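Local coordinates for phosphatidylglycerol lysyltransferase C-terminal domain-containing protein (Bacteroides thetaiotaomicron, PDB 2HQY) that is of unknown function but binds coenzyme A and has an acetyltransferase-like fold, consistent with transfer of an acyl or aminoacyl group, at residues Gln44-Phe56 / Pro67-Leu80. Sequence-based numbering, arbitrary orientation.
Sequences QFAVIDDFLVFKF and PVGNGDLKAVLRKL
The ring of F51 is the bump of this contact, and the hollow that takes it is lined by P67 to V76. V76 CG1 lies over one face, 4.0 Å from the F51 ring centroid and 18° off its normal, a CH-pi contact. On the opposite face N70 O stands above the rim. F51 CZ reaches in among backbone atoms, 3.4 Å from G71 N, while D72 N lies at the ring edge and P67 CB meets CD1 obliquely. A broad, flat side chain suits such a slot. G71 lets the chain lie close against the ring, and G69 lets it pass close to D50 O; both adopt backbone angles that would crowd any side chain.

V76, a branched knob, serves two hollows. While CG1 takes the ring face, CG2, anti to the backbone N, presses against I48 CD1 at a tight 3.5 Å, and V53 CG1 and L80 CD2 help fill the same apolar groove. The setting is a three-stranded antiparallel meander, 44-48, 51-58 and 61-69, within a larger mixed sheet; its last strand passes through the 70-72 bend into helix 73-87, which lies against one face, its start running at 28° to strand 51-56. L52 and V68 form a hydrogen-bonded pair, L52 N to V68 O at 2.8 Å and nearly straight at 172°; their side chains share the other sheet face, where helix 12-19 touches L52.

At the turn I48-F51 the contact becomes polar. D49 and D50 take the positive phi angles a type I' turn needs, and D49 meets K79, whose long, bent chain brings NZ to the syn side of OD1 at 2.9 Å, a partly exposed salt bridge. One water links D49 O to D72 N, another D50 O to N70 N. D72 is the helix N-cap: its OD1 accepts from A75 N at 3.2 Å, from above the carboxylate plane.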
ATOM      1  N   GLN A  44       8.719  -0.125   5.277  1.00 14.54           N
ATOM      2  CA  GLN A  44       9.488  -1.343   5.588  1.00 15.24           C
ATOM      3  C   GLN A  44      10.131  -1.221   6.970  1.00 15.48           C
ATOM      4  O   GLN A  44      10.246  -0.115   7.510  1.00 15.96           O
ATOM      5  CB  GLN A  44      10.526  -1.597   4.483  1.00 15.02           C
ATOM      6  CG  GLN A  44       9.900  -1.805   3.135  1.00 14.76           C
ATOM      7  CD  GLN A  44      10.929  -2.025   2.015  1.00 16.35           C
ATOM      8  OE1 GLN A  44      12.045  -1.514   2.052  1.00 16.83           O
ATOM      9  NE2 GLN A  44      10.515  -2.777   0.982  1.00 18.99           N
ATOM     10  N   PHE A  45      10.534  -2.346   7.548  1.00 15.52           N
ATOM     11  CA  PHE A  45      11.263  -2.336   8.814  1.00 16.16           C
ATOM     12  C   PHE A  45      12.357  -3.394   8.803  1.00 17.07           C
ATOM     13  O   PHE A  45      12.364  -4.323   7.986  1.00 17.19           O
ATOM     14  CB  PHE A  45      10.341  -2.572  10.022  1.00 15.73           C
ATOM     15  CG  PHE A  45       9.921  -4.010  10.195  1.00 17.14           C
ATOM     16  CD1 PHE A  45      10.561  -4.839  11.121  1.00 16.94           C
ATOM     17  CD2 PHE A  45       8.914  -4.540   9.401  1.00 16.61           C
ATOM     18  CE1 PHE A  45      10.185  -6.166  11.264  1.00 18.93           C
ATOM     19  CE2 PHE A  45       8.523  -5.877   9.536  1.00 16.75           C
ATOM     20  CZ  PHE A  45       9.156  -6.694  10.471  1.00 17.17           C
ATOM     21  N   ALA A  46      13.263  -3.242   9.753  1.00 18.49           N
ATOM     22  CA  ALA A  46      14.278  -4.242  10.019  1.00 20.18           C
ATOM     23  C   ALA A  46      14.674  -4.144  11.475  1.00 21.32           C
ATOM     24  O   ALA A  46      14.556  -3.089  12.094  1.00 21.11           O
ATOM     25  CB  ALA A  46      15.482  -4.045   9.112  1.00 20.00           C
ATOM     26  N   VAL A  47      15.073  -5.276  12.040  1.00 23.14           N
ATOM     27  CA  VAL A  47      15.887  -5.247  13.247  1.00 24.85           C
ATOM     28  C   VAL A  47      17.375  -5.294  12.799  1.00 26.20           C
ATOM     29  O   VAL A  47      17.824  -6.201  12.067  1.00 26.15           O
ATOM     30  CB  VAL A  47      15.466  -6.351  14.248  1.00 24.99           C
ATOM     31  CG1 VAL A  47      16.285  -6.259  15.552  1.00 25.71           C
ATOM     32  CG2 VAL A  47      13.979  -6.246  14.540  1.00 24.64           C
ATOM     33  N   ILE A  48      18.136  -4.281  13.191  1.00 27.48           N
ATOM     34  CA  ILE A  48      19.573  -4.324  13.007  1.00 29.08           C
ATOM     35  C   ILE A  48      20.296  -3.816  14.247  1.00 29.53           C
ATOM     36  O   ILE A  48      19.957  -2.750  14.788  1.00 29.40           O
ATOM     37  CB  ILE A  48      20.032  -3.529  11.775  1.00 29.36           C
ATOM     38  CG1 ILE A  48      19.421  -2.127  11.771  1.00 28.95           C
ATOM     39  CG2 ILE A  48      19.706  -4.312  10.485  1.00 30.73           C
ATOM     40  CD1 ILE A  48      20.136  -1.147  10.860  1.00 34.04           C
ATOM     41  N   ASP A  49      21.314  -4.563  14.682  1.00 30.15           N
ATOM     42  CA  ASP A  49      22.129  -4.132  15.819  1.00 30.16           C
ATOM     43  C   ASP A  49      21.286  -3.938  17.102  1.00 29.12           C
ATOM     44  O   ASP A  49      21.543  -2.982  17.839  1.00 29.57           O
ATOM     45  CB  ASP A  49      22.825  -2.790  15.483  1.00 30.82           C
ATOM     46  CG  ASP A  49      23.991  -2.928  14.465  1.00 34.38           C
ATOM     47  OD1 ASP A  49      24.287  -4.054  13.995  1.00 36.61           O
ATOM     48  OD2 ASP A  49      24.613  -1.883  14.138  1.00 36.56           O
ATOM     49  N   ASP A  50      20.291  -4.799  17.359  1.00 27.72           N
ATOM     50  CA  ASP A  50      19.358  -4.642  18.515  1.00 26.77           C
ATOM     51  C   ASP A  50      18.428  -3.378  18.487  1.00 25.12           C
ATOM     52  O   ASP A  50      17.813  -2.997  19.505  1.00 25.03           O
ATOM     53  CB  ASP A  50      20.108  -4.703  19.853  1.00 28.29           C
ATOM     54  CG  ASP A  50      20.689  -6.105  20.163  1.00 30.67           C
ATOM     55  OD1 ASP A  50      19.968  -7.113  19.980  1.00 35.14           O
ATOM     56  OD2 ASP A  50      21.855  -6.195  20.617  1.00 35.01           O
ATOM     57  N   PHE A  51      18.335  -2.723  17.340  1.00 22.83           N
ATOM     58  CA  PHE A  51      17.358  -1.640  17.183  1.00 20.20           C
ATOM     59  C   PHE A  51      16.297  -2.026  16.161  1.00 19.94           C
ATOM     60  O   PHE A  51      16.577  -2.765  15.208  1.00 20.40           O
ATOM     61  CB  PHE A  51      18.022  -0.385  16.650  1.00 20.14           C
ATOM     62  CG  PHE A  51      18.938   0.304  17.613  1.00 17.60           C
ATOM     63  CD1 PHE A  51      18.481   1.377  18.376  1.00 19.05           C
ATOM     64  CD2 PHE A  51      20.289  -0.055  17.675  1.00 18.18           C
ATOM     65  CE1 PHE A  51      19.351   2.092  19.236  1.00 20.41           C
ATOM     66  CE2 PHE A  51      21.171   0.632  18.514  1.00 19.03           C
ATOM     67  CZ  PHE A  51      20.696   1.714  19.303  1.00 21.48           C
ATOM     68  N   LEU A  52      15.109  -1.457  16.333  1.00 17.95           N
ATOM     69  CA  LEU A  52      14.028  -1.565  15.361  1.00 17.29           C
ATOM     70  C   LEU A  52      14.111  -0.313  14.495  1.00 16.85           C
ATOM     71  O   LEU A  52      14.056   0.809  15.024  1.00 18.00           O
ATOM     72  CB  LEU A  52      12.686  -1.623  16.085  1.00 16.71           C
ATOM     73  CG  LEU A  52      11.429  -1.479  15.223  1.00 16.70           C
ATOM     74  CD1 LEU A  52      11.385  -2.542  14.142  1.00 17.43           C
ATOM     75  CD2 LEU A  52      10.185  -1.519  16.123  1.00 17.22           C
ATOM     76  N   VAL A  53      14.226  -0.487  13.188  1.00 16.44           N
ATOM     77  CA  VAL A  53      14.325   0.661  12.262  1.00 17.37           C
ATOM     78  C   VAL A  53      13.271   0.614  11.151  1.00 17.74           C
ATOM     79  O   VAL A  53      12.921  -0.459  10.702  1.00 17.77           O
ATOM     80  CB  VAL A  53      15.764   0.741  11.682  1.00 18.50           C
ATOM     81  CG1 VAL A  53      16.772   1.049  12.813  1.00 17.90           C
ATOM     82  CG2 VAL A  53      16.159  -0.584  11.015  1.00 20.41           C
ATOM     83  N   PHE A  54      12.749   1.771  10.739  1.00 17.96           N
ATOM     84  CA  PHE A  54      11.688   1.843   9.715  1.00 17.69           C
ATOM     85  C   PHE A  54      12.215   2.693   8.566  1.00 17.89           C
ATOM     86  O   PHE A  54      13.041   3.594   8.787  1.00 18.80           O
ATOM     87  CB  PHE A  54      10.402   2.447  10.266  1.00 17.66           C
ATOM     88  CG  PHE A  54       9.717   1.597  11.305  1.00 16.93           C
ATOM     89  CD1 PHE A  54       8.880   0.549  10.924  1.00 17.83           C
ATOM     90  CD2 PHE A  54       9.939   1.824  12.662  1.00 18.71           C
ATOM     91  CE1 PHE A  54       8.231  -0.266  11.893  1.00 15.33           C
ATOM     92  CE2 PHE A  54       9.299   1.016  13.648  1.00 15.16           C
ATOM     93  CZ  PHE A  54       8.450  -0.031  13.258  1.00 15.97           C
ATOM     94  N   LYS A  55      11.761   2.365   7.352  1.00 17.55           N
ATOM     95  CA  LYS A  55      12.150   3.055   6.108  1.00 16.67           C
ATOM     96  C   LYS A  55      10.846   3.338   5.358  1.00 17.35           C
ATOM     97  O   LYS A  55      10.004   2.414   5.212  1.00 16.31           O
ATOM     98  CB  LYS A  55      13.088   2.157   5.311  1.00 16.83           C
ATOM     99  CG  LYS A  55      13.504   2.621   3.914  1.00 16.17           C
ATOM    100  CD  LYS A  55      14.474   1.587   3.348  1.00 17.80           C
ATOM    101  CE  LYS A  55      15.106   2.003   2.000  1.00 17.40           C
ATOM    102  NZ  LYS A  55      16.059   0.920   1.522  1.00 16.04           N
ATOM    103  N   PHE A  56      10.677   4.603   4.952  1.00 16.74           N
ATOM    104  CA  PHE A  56       9.451   5.154   4.320  1.00 17.89           C
ATOM    105  C   PHE A  56       9.818   5.927   3.064  1.00 17.07           C
ATOM    106  O   PHE A  56      10.854   6.601   3.023  1.00 16.19           O
ATOM    107  CB  PHE A  56       8.751   6.251   5.176  1.00 18.23           C
ATOM    108  CG  PHE A  56       8.454   5.858   6.564  1.00 19.85           C
ATOM    109  CD1 PHE A  56       7.211   5.265   6.887  1.00 21.45           C
ATOM    110  CD2 PHE A  56       9.365   6.127   7.572  1.00 19.47           C
ATOM    111  CE1 PHE A  56       6.909   4.892   8.224  1.00 22.48           C
ATOM    112  CE2 PHE A  56       9.078   5.767   8.903  1.00 23.38           C
ATOM    113  CZ  PHE A  56       7.869   5.145   9.236  1.00 20.87           C
ATOM    114  N   PRO A  67      15.875   5.240  15.266  1.00 20.39           N
ATOM    115  CA  PRO A  67      15.916   3.852  15.736  1.00 20.08           C
ATOM    116  C   PRO A  67      15.343   3.680  17.136  1.00 19.82           C
ATOM    117  O   PRO A  67      15.594   4.504  18.026  1.00 19.83           O
ATOM    118  CB  PRO A  67      17.404   3.526  15.722  1.00 20.21           C
ATOM    119  CG  PRO A  67      17.952   4.412  14.596  1.00 20.00           C
ATOM    120  CD  PRO A  67      17.204   5.688  14.787  1.00 20.68           C
ATOM    121  N   VAL A  68      14.576   2.613  17.309  1.00 18.70           N
ATOM    122  CA  VAL A  68      13.967   2.296  18.592  1.00 18.71           C
ATOM    123  C   VAL A  68      14.763   1.165  19.236  1.00 18.64           C
ATOM    124  O   VAL A  68      14.911   0.085  18.665  1.00 18.63           O
ATOM    125  CB  VAL A  68      12.484   1.864  18.433  1.00 18.54           C
ATOM    126  CG1 VAL A  68      11.859   1.553  19.784  1.00 18.15           C
ATOM    127  CG2 VAL A  68      11.673   2.970  17.743  1.00 19.73           C
ATOM    128  N   GLY A  69      15.251   1.414  20.443  1.00 19.78           N
ATOM    129  CA  GLY A  69      15.964   0.381  21.206  1.00 20.53           C
ATOM    130  C   GLY A  69      17.163   0.941  21.924  1.00 21.52           C
ATOM    131  O   GLY A  69      17.326   2.154  22.049  1.00 20.50           O
ATOM    132  N   ASN A  70      18.006   0.036  22.403  1.00 21.81           N
ATOM    133  CA  ASN A  70      19.186   0.437  23.151  1.00 24.03           C
ATOM    134  C   ASN A  70      20.369  -0.258  22.525  1.00 24.38           C
ATOM    135  O   ASN A  70      20.308  -1.433  22.177  1.00 26.72           O
ATOM    136  CB  ASN A  70      19.013   0.057  24.620  1.00 23.58           C
ATOM    137  CG  ASN A  70      17.849   0.798  25.273  1.00 26.45           C
ATOM    138  OD1 ASN A  70      17.998   1.932  25.741  1.00 29.73           O
ATOM    139  ND2 ASN A  70      16.678   0.171  25.282  1.00 27.48           N
ATOM    140  N   GLY A  71      21.441   0.466  22.335  1.00 25.21           N
ATOM    141  CA  GLY A  71      22.619  -0.184  21.819  1.00 24.45           C
ATOM    142  C   GLY A  71      23.532   0.860  21.293  1.00 23.56           C
ATOM    143  O   GLY A  71      23.535   2.004  21.770  1.00 23.98           O
ATOM    144  N   ASP A  72      24.327   0.459  20.307  1.00 23.36           N
ATOM    145  CA  ASP A  72      25.289   1.358  19.728  1.00 22.54           C
ATOM    146  C   ASP A  72      24.587   2.182  18.649  1.00 22.35           C
ATOM    147  O   ASP A  72      24.521   1.791  17.489  1.00 21.81           O
ATOM    148  CB  ASP A  72      26.455   0.564  19.158  1.00 22.89           C
ATOM    149  CG  ASP A  72      27.595   1.438  18.708  1.00 23.57           C
ATOM    150  OD1 ASP A  72      27.420   2.679  18.605  1.00 23.98           O
ATOM    151  OD2 ASP A  72      28.692   0.877  18.466  1.00 27.32           O
ATOM    152  N   LEU A  73      24.061   3.326  19.062  1.00 22.54           N
ATOM    153  CA  LEU A  73      23.326   4.206  18.155  1.00 23.12           C
ATOM    154  C   LEU A  73      24.191   4.661  16.993  1.00 22.70           C
ATOM    155  O   LEU A  73      23.717   4.720  15.867  1.00 22.80           O
ATOM    156  CB  LEU A  73      22.757   5.421  18.902  1.00 23.18           C
ATOM    157  CG  LEU A  73      21.885   6.407  18.106  1.00 23.59           C
ATOM    158  CD1 LEU A  73      20.642   5.724  17.522  1.00 22.94           C
ATOM    159  CD2 LEU A  73      21.483   7.594  18.992  1.00 24.58           C
ATOM    160  N   LYS A  74      25.462   4.974  17.251  1.00 22.55           N
ATOM    161  CA  LYS A  74      26.335   5.433  16.164  1.00 22.32           C
ATOM    162  C   LYS A  74      26.537   4.357  15.098  1.00 22.19           C
ATOM    163  O   LYS A  74      26.551   4.660  13.898  1.00 22.42           O
ATOM    164  CB  LYS A  74      27.679   5.947  16.683  1.00 22.35           C
ATOM    165  CG  LYS A  74      28.372   6.826  15.675  1.00 24.05           C
ATOM    166  N   ALA A  75      26.678   3.104  15.528  1.00 21.66           N
ATOM    167  CA  ALA A  75      26.854   1.993  14.593  1.00 21.75           C
ATOM    168  C   ALA A  75      25.612   1.823  13.732  1.00 21.61           C
ATOM    169  O   ALA A  75      25.710   1.565  12.532  1.00 21.55           O
ATOM    170  CB  ALA A  75      27.152   0.701  15.326  1.00 22.16           C
ATOM    171  N   VAL A  76      24.435   1.959  14.336  1.00 21.48           N
ATOM    172  CA  VAL A  76      23.212   1.698  13.578  1.00 22.04           C
ATOM    173  C   VAL A  76      22.936   2.825  12.576  1.00 21.98           C
ATOM    174  O   VAL A  76      22.537   2.565  11.419  1.00 22.05           O
ATOM    175  CB  VAL A  76      22.007   1.378  14.511  1.00 22.20           C
ATOM    176  CG1 VAL A  76      21.503   2.618  15.221  1.00 22.95           C
ATOM    177  CG2 VAL A  76      20.895   0.704  13.722  1.00 23.78           C
ATOM    178  N   LEU A  77      23.192   4.063  13.003  1.00 21.55           N
ATOM    179  CA  LEU A  77      23.110   5.221  12.110  1.00 21.83           C
ATOM    180  C   LEU A  77      24.037   5.120  10.918  1.00 22.33           C
ATOM    181  O   LEU A  77      23.648   5.460   9.813  1.00 22.02           O
ATOM    182  CB  LEU A  77      23.339   6.530  12.861  1.00 21.93           C
ATOM    183  CG  LEU A  77      22.232   6.894  13.854  1.00 22.70           C
ATOM    184  CD1 LEU A  77      22.507   8.281  14.414  1.00 26.38           C
ATOM    185  CD2 LEU A  77      20.820   6.786  13.256  1.00 25.60           C
ATOM    186  N   ARG A  78      25.264   4.647  11.143  1.00 21.51           N
ATOM    187  CA  ARG A  78      26.187   4.362  10.044  1.00 22.30           C
ATOM    188  C   ARG A  78      25.573   3.401   9.013  1.00 21.81           C
ATOM    189  O   ARG A  78      25.683   3.632   7.809  1.00 21.87           O
ATOM    190  CB  ARG A  78      27.526   3.820  10.592  1.00 22.16           C
ATOM    191  CG  ARG A  78      28.562   3.481   9.519  1.00 24.69           C
ATOM    192  CD  ARG A  78      29.973   3.299  10.128  1.00 24.03           C
ATOM    193  N   LYS A  79      24.951   2.326   9.486  1.00 20.85           N
ATOM    194  CA  LYS A  79      24.294   1.376   8.594  1.00 21.59           C
ATOM    195  C   LYS A  79      23.133   2.014   7.802  1.00 20.39           C
ATOM    196  O   LYS A  79      22.950   1.731   6.598  1.00 20.21           O
ATOM    197  CB  LYS A  79      23.842   0.136   9.372  1.00 21.58           C
ATOM    198  CG  LYS A  79      24.796  -1.042   9.209  1.00 24.94           C
ATOM    199  CD  LYS A  79      24.420  -2.213  10.108  1.00 28.69           C
ATOM    200  CE  LYS A  79      25.491  -2.442  11.166  1.00 31.88           C
ATOM    201  NZ  LYS A  79      25.652  -3.897  11.482  1.00 33.29           N
ATOM    202  N   LEU A  80      22.361   2.874   8.465  1.00 19.67           N
ATOM    203  CA  LEU A  80      21.234   3.562   7.804  1.00 19.55           C
ATOM    204  C   LEU A  80      21.721   4.587   6.767  1.00 19.54           C
ATOM    205  O   LEU A  80      21.141   4.708   5.684  1.00 18.49           O
ATOM    206  CB  LEU A  80      20.312   4.240   8.825  1.00 18.94           C
ATOM    207  CG  LEU A  80      19.579   3.321   9.812  1.00 18.99           C
ATOM    208  CD1 LEU A  80      18.881   4.142  10.871  1.00 21.36           C
ATOM    209  CD2 LEU A  80      18.571   2.395   9.076  1.00 18.98           C
TER
HETATM  210  O   HOH W   1      24.005  -2.254  19.269  1.00 31.79           O
HETATM  211  O   HOH W   2      17.445  -2.722  22.029  1.00 38.72           O